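Local coordinates for similarities with probable monooxygenase (Photorhabdus luminescens, PDB 4HB9), which binds flavin-adenine dinucleotide and probably acts as a flavin-dependent monooxygenase of the aromatic ring hydroxylase type, at residues 9-14 against 109-114; 64-69 against 115-120; 51-56 against 337-342. One frame throughout, in Å; residues are numbered along the deposited sequence.

Contact 1 (9-14 against 109-114); sequences AGIGGT and ISRTEL. With FAD (flavin-adenine dinucleotide), chain B; EDO (1,2-ethanediol), chain L.
Ile-11 and Arg-111 meet beside the pyrophosphate of FAD, and Leu-114 closes the group on its apolar side. The tight part is polar. The extended Arg-111 chain carries its guanidinium to the cofactor. Its CG stands opposite the backbone N (chi1 -180°), and the chain runs straight on to NE. NH1 donates to FAD O4' at 2.8 Å in a nearly straight bond (173°). NH2 donates to FAD O1A at 2.9 Å, and that oxygen lies in the guanidinium plane at its edge. The two bonds from NH1 and NH2 fix the rotation of the Arg-111 guanidinium, and Ile-11 CD1 lies over one of its faces, toward the rim. The backbone N of Ile-11 also reaches FAD O1A, at 3.2 Å, so two donors from separate segments grip one phosphate oxygen. Gly-12 N holds FAD O1P at 2.8 Å. Gly-10 CA comes within 3.2 Å of FAD O5B.

The looser part is apolar. Ile-11 CD1 meets Leu-114 CD2 at 3.8 Å, with the two side chains crossing at about a right angle. Near Ala-9 O sits an ethanediol molecule, probably from the crystallisation liquor, held by a weak bond; Lys-115 NZ donates to the same carbonyl. The glycine-rich turn at the start of helix 11-22, with amides on the phosphates, is typical of the dinucleotide-binding Rossmann fold.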
loop_
_atom_site.group_PDB
_atom_site.type_symbol
_atom_site.label_atom_id
_atom_site.label_comp_id
_atom_site.label_asym_id
_atom_site.label_seq_id
_atom_site.Cartn_x
_atom_site.Cartn_y
_atom_site.Cartn_z
ATOM N N ALA A 9 -1.435 -3.761 12.700
ATOM C CA ALA A 9 -0.096 -3.188 12.750
ATOM C C ALA A 9 0.506 -3.170 11.346
ATOM O O ALA A 9 1.582 -3.743 11.093
ATOM C CB ALA A 9 0.790 -3.968 13.673
ATOM N N GLY A 10 -0.210 -2.524 10.435
ATOM C CA GLY A 10 0.286 -2.267 9.081
ATOM C C GLY A 10 0.903 -0.893 8.993
ATOM O O GLY A 10 1.271 -0.283 9.994
ATOM N N ILE A 11 1.009 -0.379 7.780
ATOM C CA ILE A 11 1.629 0.913 7.574
ATOM C C ILE A 11 0.912 2.009 8.355
ATOM O O ILE A 11 1.541 2.777 9.093
ATOM C CB ILE A 11 1.619 1.303 6.079
ATOM C CG1 ILE A 11 2.400 0.292 5.227
ATOM C CG2 ILE A 11 2.184 2.692 5.880
ATOM C CD1 ILE A 11 3.838 0.076 5.610
ATOM N N GLY A 12 -0.402 2.098 8.162
ATOM C CA GLY A 12 -1.208 3.125 8.805
ATOM C C GLY A 12 -1.295 3.013 10.313
ATOM O O GLY A 12 -1.115 4.000 11.019
ATOM N N GLY A 13 -1.547 1.805 10.801
ATOM C CA GLY A 13 -1.781 1.578 12.230
ATOM C C GLY A 13 -0.562 1.856 13.084
ATOM O O GLY A 13 -0.659 2.452 14.157
ATOM N N THR A 14 0.600 1.439 12.605
ATOM C CA THR A 14 1.837 1.710 13.318
ATOM C C THR A 14 2.163 3.190 13.305
ATOM O O THR A 14 2.523 3.753 14.348
ATOM C CB THR A 14 3.016 0.874 12.766
ATOM O OG1 THR A 14 3.193 1.120 11.375
ATOM C CG2 THR A 14 2.799 -0.595 12.983
ATOM N N ILE A 109 11.955 2.595 -0.624
ATOM C CA ILE A 109 12.361 1.710 0.466
ATOM C C ILE A 109 11.674 0.352 0.288
ATOM O O ILE A 109 10.645 0.258 -0.383
ATOM C CB ILE A 109 12.037 2.362 1.832
ATOM C CG1 ILE A 109 12.671 1.574 2.994
ATOM C CG2 ILE A 109 10.535 2.594 1.942
ATOM C CD1 ILE A 109 12.635 2.279 4.346
ATOM N N SER A 110 12.241 -0.719 0.847
ATOM C CA SER A 110 11.557 -1.995 0.782
ATOM C C SER A 110 10.413 -1.957 1.782
ATOM O O SER A 110 10.494 -1.270 2.799
ATOM C CB SER A 110 12.485 -3.176 1.096
ATOM O OG SER A 110 12.954 -3.108 2.428
ATOM N N ARG A 111 9.347 -2.686 1.484
ATOM C CA ARG A 111 8.279 -2.858 2.475
ATOM C C ARG A 111 8.811 -3.472 3.758
ATOM O O ARG A 111 8.454 -3.022 4.861
ATOM C CB ARG A 111 7.115 -3.674 1.944
ATOM C CG ARG A 111 6.041 -3.804 3.019
ATOM C CD ARG A 111 4.731 -4.383 2.547
ATOM N NE ARG A 111 3.772 -4.405 3.657
ATOM C CZ ARG A 111 2.691 -3.622 3.766
ATOM N NH1 ARG A 111 2.387 -2.749 2.828
ATOM N NH2 ARG A 111 1.922 -3.712 4.846
ATOM N N THR A 112 9.693 -4.461 3.647
ATOM C CA THR A 112 10.222 -5.116 4.859
ATOM C C THR A 112 10.990 -4.127 5.762
ATOM O O THR A 112 10.746 -4.076 6.958
ATOM C CB THR A 112 11.046 -6.389 4.583
ATOM O OG1 THR A 112 11.508 -6.934 5.831
ATOM C CG2 THR A 112 12.257 -6.104 3.710
ATOM N N GLU A 113 11.859 -3.293 5.196
ATOM C CA GLU A 113 12.558 -2.301 6.011
ATOM C C GLU A 113 11.626 -1.273 6.624
ATOM O O GLU A 113 11.818 -0.884 7.759
ATOM C CB GLU A 113 13.637 -1.560 5.210
ATOM C CG GLU A 113 14.871 -2.391 4.837
ATOM C CD GLU A 113 15.649 -1.708 3.705
ATOM O OE1 GLU A 113 15.073 -1.542 2.596
ATOM O OE2 GLU A 113 16.769 -1.209 3.967
ATOM N N LEU A 114 10.674 -0.786 5.840
ATOM C CA LEU A 114 9.740 0.198 6.313
ATOM C C LEU A 114 8.967 -0.360 7.502
ATOM O O LEU A 114 8.827 0.339 8.535
ATOM C CB LEU A 114 8.801 0.656 5.210
ATOM C CG LEU A 114 7.771 1.713 5.580
ATOM C CD1 LEU A 114 8.422 2.972 6.105
ATOM C CD2 LEU A 114 6.906 2.016 4.380
HETATM P PA FAD B . -1.767 -2.882 5.607
HETATM O O1A FAD B . -0.419 -2.214 5.567
HETATM O O2A FAD B . -2.219 -3.965 4.687
HETATM O O5B FAD B . -2.029 -3.363 7.111
HETATM C C5B FAD B . -3.206 -4.051 7.492
HETATM C C4B FAD B . -2.833 -4.798 8.757
HETATM O O4B FAD B . -4.038 -5.283 9.378
HETATM C C3B FAD B . -1.913 -6.009 8.508
HETATM O O3B FAD B . -0.833 -6.050 9.442
HETATM C C2B FAD B . -2.865 -7.175 8.688
HETATM O O2B FAD B . -2.269 -8.385 9.118
HETATM C C1B FAD B . -3.813 -6.621 9.762
HETATM N N9A FAD B . -5.128 -7.259 9.850
HETATM C C8A FAD B . -5.975 -7.560 8.831
HETATM N N7A FAD B . -7.143 -8.082 9.304
HETATM C C5A FAD B . -7.020 -8.117 10.649
HETATM C C6A FAD B . -7.894 -8.572 11.748
HETATM N N6A FAD B . -9.095 -9.097 11.411
HETATM N N1A FAD B . -7.437 -8.474 13.013
HETATM C C2A FAD B . -6.230 -7.929 13.287
HETATM N N3A FAD B . -5.376 -7.489 12.341
HETATM C C4A FAD B . -5.723 -7.559 11.014
HETATM N N1 FAD B . 1.780 2.224 -1.739
HETATM C C2 FAD B . 2.443 3.380 -1.966
HETATM O O2 FAD B . 2.054 4.482 -1.444
HETATM N N3 FAD B . 3.540 3.387 -2.747
HETATM C C4 FAD B . 4.024 2.319 -3.388
HETATM O O4 FAD B . 5.053 2.419 -4.108
HETATM C C4X FAD B . 3.334 1.036 -3.225
HETATM N N5 FAD B . 3.766 -0.108 -3.827
HETATM C C5X FAD B . 3.082 -1.261 -3.646
HETATM C C6 FAD B . 3.494 -2.432 -4.273
HETATM C C7 FAD B . 2.809 -3.636 -4.094
HETATM C C7M FAD B . 3.261 -4.912 -4.778
HETATM C C8 FAD B . 1.615 -3.670 -3.233
HETATM C C8M FAD B . 0.858 -4.961 -3.009
HETATM C C9 FAD B . 1.197 -2.503 -2.602
HETATM C C9A FAD B . 1.875 -1.295 -2.766
HETATM N N10 FAD B . 1.442 -0.112 -2.124
HETATM C C10 FAD B . 2.143 1.069 -2.339
HETATM C "C1'" FAD B . 0.230 -0.066 -1.282
HETATM C "C2'" FAD B . 0.526 -0.225 0.208
HETATM O "O2'" FAD B . 1.356 -1.349 0.447
HETATM C "C3'" FAD B . -0.792 -0.400 0.958
HETATM O "O3'" FAD B . -1.739 0.535 0.441
HETATM C "C4'" FAD B . -0.600 -0.138 2.445
HETATM O "O4'" FAD B . -0.025 -1.299 3.016
HETATM C "C5'" FAD B . -1.904 0.160 3.155
HETATM O "O5'" FAD B . -1.595 0.380 4.515
HETATM P P FAD B . -2.656 -0.133 5.612
HETATM O O1P FAD B . -1.989 0.160 6.935
HETATM O O2P FAD B . -4.008 0.444 5.288
HETATM O O3P FAD B . -2.854 -1.714 5.426
HETATM C C1 EDO L . 3.195 -7.831 10.528
HETATM O O1 EDO L . 2.665 -6.824 11.394
HETATM C C2 EDO L . 2.025 -8.574 9.921
HETATM O O2 EDO L . 1.300 -7.721 9.024
#

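Contact 2 (64-69 against 115-120); sequences WLAFEE and KEILNK. With EDO (1,2-ethanediol), chain K; EDO (1,2-ethanediol), chain L.
Ile-117 of helix 111-119 packs on Ala-66 and Phe-67 of helix 61-70. Helix 111-119 directly follows strand 106-110, and the two helices pack together in the FAD-binding region of a Rossmann-type flavoprotein, at a partly buried place. The Phe-67 side chain stays about 11 Å from FAD, measured between nearest atoms, so the contact does not touch the cofactor.

The apolar contacts come first. Ile-117 points at the other helix and supplies the whole of its segment's share. Its CG1 is anti to the carbonyl carbon (chi1 -69°), and chi2 near 165° extends CD1 toward the facing backbone. CG1 lies 4.1 Å from Ala-66 CB. CD1 also approaches Phe-67 CB, at 4.4 Å. Phe-67 meets Ile-117 through its CB, while its ring turns away to pack on Leu-55, Leu-107 and Ile-109. The small Ala-66 probably helps the helices approach; the closest CA pair is Phe-67 with Ile-117, 6.7 Å apart.

The polar contacts bordering this patch come from Asn-63. Its ND2 donates to Ile-117 O and to Lys-120 O, and so ties the end of helix 111-119 to the start of helix 61-70. Well away from Ile-117, an ethanediol, probably from the crystallisation liquor, donates to Glu-68 O at 2.7 Å.

Between the two segments the nearest approach is to the backbone: Ile-117 CD1 lies 3.7 Å from Ala-66 O and equally far from Phe-67 N.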
loop_
_atom_site.group_PDB
_atom_site.type_symbol
_atom_site.label_atom_id
_atom_site.label_comp_id
_atom_site.label_asym_id
_atom_site.label_seq_id
_atom_site.Cartn_x
_atom_site.Cartn_y
_atom_site.Cartn_z
ATOM N N TRP A 64 12.951 7.888 12.494
ATOM C CA TRP A 64 13.044 8.754 11.324
ATOM C C TRP A 64 14.455 8.679 10.717
ATOM O O TRP A 64 14.625 8.494 9.508
ATOM C CB TRP A 64 12.670 10.200 11.677
ATOM C CG TRP A 64 12.971 11.151 10.588
ATOM C CD1 TRP A 64 13.922 12.126 10.585
ATOM C CD2 TRP A 64 12.353 11.194 9.314
ATOM N NE1 TRP A 64 13.921 12.782 9.389
ATOM C CE2 TRP A 64 12.979 12.217 8.580
ATOM C CE3 TRP A 64 11.326 10.474 8.716
ATOM C CZ2 TRP A 64 12.588 12.543 7.301
ATOM C CZ3 TRP A 64 10.964 10.779 7.442
ATOM C CH2 TRP A 64 11.589 11.804 6.746
ATOM N N LEU A 65 15.476 8.743 11.560
ATOM C CA LEU A 65 16.849 8.632 11.028
ATOM C C LEU A 65 17.091 7.281 10.350
ATOM O O LEU A 65 17.791 7.217 9.324
ATOM C CB LEU A 65 17.896 8.867 12.116
ATOM C CG LEU A 65 18.025 10.277 12.684
ATOM C CD1 LEU A 65 19.185 10.322 13.664
ATOM C CD2 LEU A 65 18.208 11.340 11.624
ATOM N N ALA A 66 16.525 6.205 10.900
ATOM C CA ALA A 66 16.655 4.871 10.289
ATOM C C ALA A 66 15.978 4.808 8.901
ATOM O O ALA A 66 16.493 4.188 7.956
ATOM C CB ALA A 66 16.106 3.790 11.196
ATOM N N PHE A 67 14.841 5.469 8.796
ATOM C CA PHE A 67 14.155 5.637 7.528
ATOM C C PHE A 67 15.005 6.369 6.496
ATOM O O PHE A 67 15.111 5.912 5.362
ATOM C CB PHE A 67 12.813 6.364 7.695
ATOM C CG PHE A 67 12.130 6.637 6.396
ATOM C CD1 PHE A 67 11.463 5.620 5.728
ATOM C CD2 PHE A 67 12.166 7.903 5.818
ATOM C CE1 PHE A 67 10.854 5.848 4.520
ATOM C CE2 PHE A 67 11.546 8.143 4.605
ATOM C CZ PHE A 67 10.898 7.119 3.946
ATOM N N GLU A 68 15.594 7.492 6.883
ATOM C CA GLU A 68 16.448 8.257 5.982
ATOM C C GLU A 68 17.620 7.390 5.516
ATOM O O GLU A 68 17.966 7.415 4.345
ATOM C CB GLU A 68 16.978 9.527 6.663
ATOM C CG GLU A 68 15.902 10.572 6.865
ATOM C CD GLU A 68 16.420 11.856 7.451
ATOM O OE1 GLU A 68 17.101 11.822 8.499
ATOM O OE2 GLU A 68 16.101 12.902 6.876
ATOM N N GLU A 69 18.198 6.635 6.439
ATOM C CA GLU A 69 19.326 5.737 6.162
ATOM C C GLU A 69 18.960 4.604 5.182
ATOM O O GLU A 69 19.751 4.256 4.305
ATOM C CB GLU A 69 19.856 5.180 7.475
ATOM C CG GLU A 69 20.954 4.132 7.379
ATOM C CD GLU A 69 22.251 4.625 6.769
ATOM O OE1 GLU A 69 22.517 5.847 6.796
ATOM O OE2 GLU A 69 23.027 3.763 6.271
ATOM N N LYS A 115 8.517 -1.610 7.400
ATOM C CA LYS A 115 7.782 -2.235 8.535
ATOM C C LYS A 115 8.647 -2.397 9.792
ATOM O O LYS A 115 8.190 -2.147 10.906
ATOM C CB LYS A 115 7.169 -3.578 8.155
ATOM C CG LYS A 115 5.925 -3.480 7.274
ATOM C CD LYS A 115 4.786 -2.631 7.851
ATOM C CE LYS A 115 4.307 -3.056 9.251
ATOM N NZ LYS A 115 3.993 -4.509 9.306
ATOM N N GLU A 116 9.890 -2.826 9.623
ATOM C CA GLU A 116 10.807 -2.949 10.762
ATOM C C GLU A 116 11.018 -1.606 11.454
ATOM O O GLU A 116 11.035 -1.540 12.691
ATOM C CB GLU A 116 12.161 -3.555 10.339
ATOM C CG GLU A 116 12.057 -5.005 9.888
ATOM C CD GLU A 116 11.389 -5.911 10.917
ATOM O OE1 GLU A 116 12.015 -6.209 11.941
ATOM O OE2 GLU A 116 10.241 -6.340 10.686
ATOM N N ILE A 117 11.141 -0.534 10.660
ATOM C CA ILE A 117 11.276 0.808 11.185
ATOM C C ILE A 117 10.012 1.297 11.892
ATOM O O ILE A 117 10.083 1.880 12.970
ATOM C CB ILE A 117 11.695 1.777 10.074
ATOM C CG1 ILE A 117 13.133 1.444 9.665
ATOM C CG2 ILE A 117 11.561 3.220 10.511
ATOM C CD1 ILE A 117 13.526 2.077 8.348
ATOM N N LEU A 118 8.866 1.054 11.270
ATOM C CA LEU A 118 7.582 1.349 11.901
ATOM C C LEU A 118 7.349 0.537 13.184
ATOM O O LEU A 118 6.788 1.074 14.153
ATOM C CB LEU A 118 6.439 1.134 10.926
ATOM C CG LEU A 118 6.301 2.316 9.953
ATOM C CD1 LEU A 118 5.431 1.891 8.792
ATOM C CD2 LEU A 118 5.714 3.549 10.645
ATOM N N ASN A 119 7.783 -0.721 13.214
ATOM C CA ASN A 119 7.576 -1.551 14.409
ATOM C C ASN A 119 8.483 -1.189 15.579
ATOM O O ASN A 119 8.134 -1.443 16.738
ATOM C CB ASN A 119 7.732 -3.037 14.089
ATOM C CG ASN A 119 6.591 -3.579 13.253
ATOM O OD1 ASN A 119 5.597 -2.912 13.026
ATOM N ND2 ASN A 119 6.746 -4.806 12.777
ATOM N N LYS A 120 9.630 -0.561 15.296
ATOM C CA LYS A 120 10.597 -0.247 16.324
ATOM C C LYS A 120 9.961 0.728 17.327
ATOM O O LYS A 120 9.413 1.740 16.936
ATOM C CB LYS A 120 11.841 0.387 15.697
ATOM C CG LYS A 120 12.874 0.882 16.680
ATOM C CD LYS A 120 13.793 -0.240 17.151
ATOM C CE LYS A 120 14.973 0.306 17.955
ATOM N NZ LYS A 120 15.670 1.416 17.232
HETATM C C1 EDO K . 16.979 9.339 1.224
HETATM O O1 EDO K . 17.268 9.329 2.625
HETATM C C2 EDO K . 18.057 8.662 0.385
HETATM O O2 EDO K . 19.381 8.785 0.921
HETATM C C1 EDO L . 3.195 -7.831 10.528
HETATM O O1 EDO L . 2.665 -6.824 11.394
HETATM C C2 EDO L . 2.025 -8.574 9.921
HETATM O O2 EDO L . 1.300 -7.721 9.024
#

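Contact 3 (51-56 against 337-342); sequences GKQALQ and DALLLT
This is a small apolar contact between two helices. Helix 330-349, whose N-terminal end lies at the cofactor, meets helix 49-58, which follows strand 44-47. Leu-339 does most of the work. It faces Ala-54, and the CA atoms of these two residues are only 5.2 Å apart. The methyl of Ala-54 is consistent with so close an approach. Leu-339 CB meets Ala-54 CB at 3.9 Å. With the leucine CG anti to the backbone N (chi1 177°) and chi2 near 59°, Leu-339 CD2 reaches Ala-54 CA, 3.9 Å away.

The contact joins two helices of the FAD-binding fold. At the start of helix 330-349 the backbone amides of Ala-331 and Asn-332 bind FAD. Strand 44-47 carries His-46, whose backbone N also binds FAD. The Ala-54 side chain is about 11 Å from FAD, nearest atoms.

The outer side is more exposed. Within helix 330-349, Thr-342 OG1 donates to Ala-338 O at 2.7 Å. Gln-53 extends from its own helix and crosses Leu-339 at about a right angle, with OE1 of Gln-53 4.1 Å from CD2 of Leu-339.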
loop_
_atom_site.group_PDB
_atom_site.type_symbol
_atom_site.label_atom_id
_atom_site.label_comp_id
_atom_site.label_asym_id
_atom_site.label_seq_id
_atom_site.Cartn_x
_atom_site.Cartn_y
_atom_site.Cartn_z
ATOM N N GLY A 51 3.463 10.999 2.550
ATOM C CA GLY A 51 4.037 9.939 3.334
ATOM C C GLY A 51 5.251 10.373 4.130
ATOM O O GLY A 51 5.384 10.006 5.307
ATOM N N LYS A 52 6.115 11.167 3.497
ATOM C CA LYS A 52 7.325 11.654 4.115
ATOM C C LYS A 52 7.003 12.549 5.313
ATOM O O LYS A 52 7.576 12.390 6.378
ATOM C CB LYS A 52 8.189 12.419 3.100
ATOM C CG LYS A 52 9.549 12.828 3.654
ATOM C CD LYS A 52 10.390 13.602 2.648
ATOM C CE LYS A 52 11.634 14.219 3.286
ATOM N NZ LYS A 52 11.301 15.241 4.327
ATOM N N GLN A 53 6.070 13.470 5.132
ATOM C CA GLN A 53 5.674 14.368 6.225
ATOM C C GLN A 53 5.046 13.583 7.387
ATOM O O GLN A 53 5.343 13.839 8.586
ATOM C CB GLN A 53 4.694 15.428 5.697
ATOM C CG GLN A 53 4.344 16.472 6.736
ATOM C CD GLN A 53 3.197 17.373 6.302
ATOM O OE1 GLN A 53 2.266 16.936 5.597
ATOM N NE2 GLN A 53 3.215 18.600 6.781
ATOM N N ALA A 54 4.194 12.628 7.050
ATOM C CA ALA A 54 3.554 11.794 8.075
ATOM C C ALA A 54 4.601 11.070 8.913
ATOM O O ALA A 54 4.568 11.079 10.142
ATOM C CB ALA A 54 2.599 10.795 7.451
ATOM N N LEU A 55 5.578 10.476 8.240
ATOM C CA LEU A 55 6.628 9.757 8.949
ATOM C C LEU A 55 7.461 10.697 9.806
ATOM O O LEU A 55 7.820 10.365 10.939
ATOM C CB LEU A 55 7.504 8.990 7.957
ATOM C CG LEU A 55 6.786 7.828 7.276
ATOM C CD1 LEU A 55 7.570 7.384 6.038
ATOM C CD2 LEU A 55 6.582 6.624 8.182
ATOM N N GLN A 56 7.820 11.849 9.268
ATOM C CA GLN A 56 8.725 12.742 9.993
ATOM C C GLN A 56 8.013 13.333 11.220
ATOM O O GLN A 56 8.642 13.515 12.263
ATOM C CB GLN A 56 9.258 13.848 9.081
ATOM C CG GLN A 56 10.384 14.664 9.686
ATOM C CD GLN A 56 11.023 15.595 8.672
ATOM O OE1 GLN A 56 10.490 15.808 7.580
ATOM N NE2 GLN A 56 12.192 16.123 9.016
ATOM N N ASP A 337 -3.476 9.608 6.384
ATOM C CA ASP A 337 -4.586 9.396 7.328
ATOM C C ASP A 337 -4.081 9.364 8.780
ATOM O O ASP A 337 -4.676 9.972 9.675
ATOM C CB ASP A 337 -5.290 8.070 7.105
ATOM C CG ASP A 337 -6.087 7.983 5.795
ATOM O OD1 ASP A 337 -6.306 8.987 5.072
ATOM O OD2 ASP A 337 -6.483 6.845 5.478
ATOM N N ALA A 338 -2.984 8.656 9.008
ATOM C CA ALA A 338 -2.437 8.480 10.370
ATOM C C ALA A 338 -2.002 9.804 10.985
ATOM O O ALA A 338 -2.295 10.096 12.155
ATOM C CB ALA A 338 -1.294 7.468 10.358
ATOM N N LEU A 339 -1.353 10.638 10.187
ATOM C CA LEU A 339 -0.962 11.962 10.640
ATOM C C LEU A 339 -2.205 12.811 10.944
ATOM O O LEU A 339 -2.305 13.475 11.968
ATOM C CB LEU A 339 -0.119 12.655 9.572
ATOM C CG LEU A 339 0.280 14.082 9.924
ATOM C CD1 LEU A 339 1.072 14.127 11.200
ATOM C CD2 LEU A 339 1.075 14.729 8.808
ATOM N N LEU A 340 -3.150 12.795 10.023
ATOM C CA LEU A 340 -4.382 13.557 10.217
ATOM C C LEU A 340 -5.173 13.125 11.455
ATOM O O LEU A 340 -5.576 13.966 12.265
ATOM C CB LEU A 340 -5.243 13.453 8.970
ATOM C CG LEU A 340 -6.504 14.317 9.020
ATOM C CD1 LEU A 340 -6.135 15.786 9.235
ATOM C CD2 LEU A 340 -7.260 14.073 7.726
ATOM N N LEU A 341 -5.394 11.829 11.615
ATOM C CA LEU A 341 -6.118 11.316 12.767
ATOM C C LEU A 341 -5.374 11.560 14.083
ATOM O O LEU A 341 -5.991 11.875 15.093
ATOM C CB LEU A 341 -6.450 9.847 12.594
ATOM C CG LEU A 341 -7.362 9.220 13.660
ATOM C CD1 LEU A 341 -8.648 10.033 13.882
ATOM C CD2 LEU A 341 -7.687 7.807 13.271
ATOM N N THR A 342 -4.044 11.448 14.063
ATOM C CA THR A 342 -3.229 11.859 15.217
ATOM C C THR A 342 -3.556 13.301 15.637
ATOM O O THR A 342 -3.801 13.577 16.818
ATOM C CB THR A 342 -1.722 11.771 14.892
ATOM O OG1 THR A 342 -1.372 10.409 14.666
ATOM C CG2 THR A 342 -0.896 12.318 16.035
#

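Contact 1 is the buried one, with its centre about 9 Å from the centre of the chain. Contacts 2 and 3 are partly buried and lie farther out, at about 17 and 15 Å. Contacts 1 and 2 share helix 111-119: its first turn carries the arginine at the cofactor, and its later turns pack on helix 61-70. Helices 49-58 and 61-70 follow each other in the chain, and Trp-64 and Phe-67 of contact 2 rest on the 51-56 segment of contact 3. Ala-338 of contact 3 touches Gly-12 of contact 1. In contact 1 the arginine and backbone amides hold ribityl and phosphate oxygens beside a small apolar pair; contacts 2 and 3 are mainly apolar.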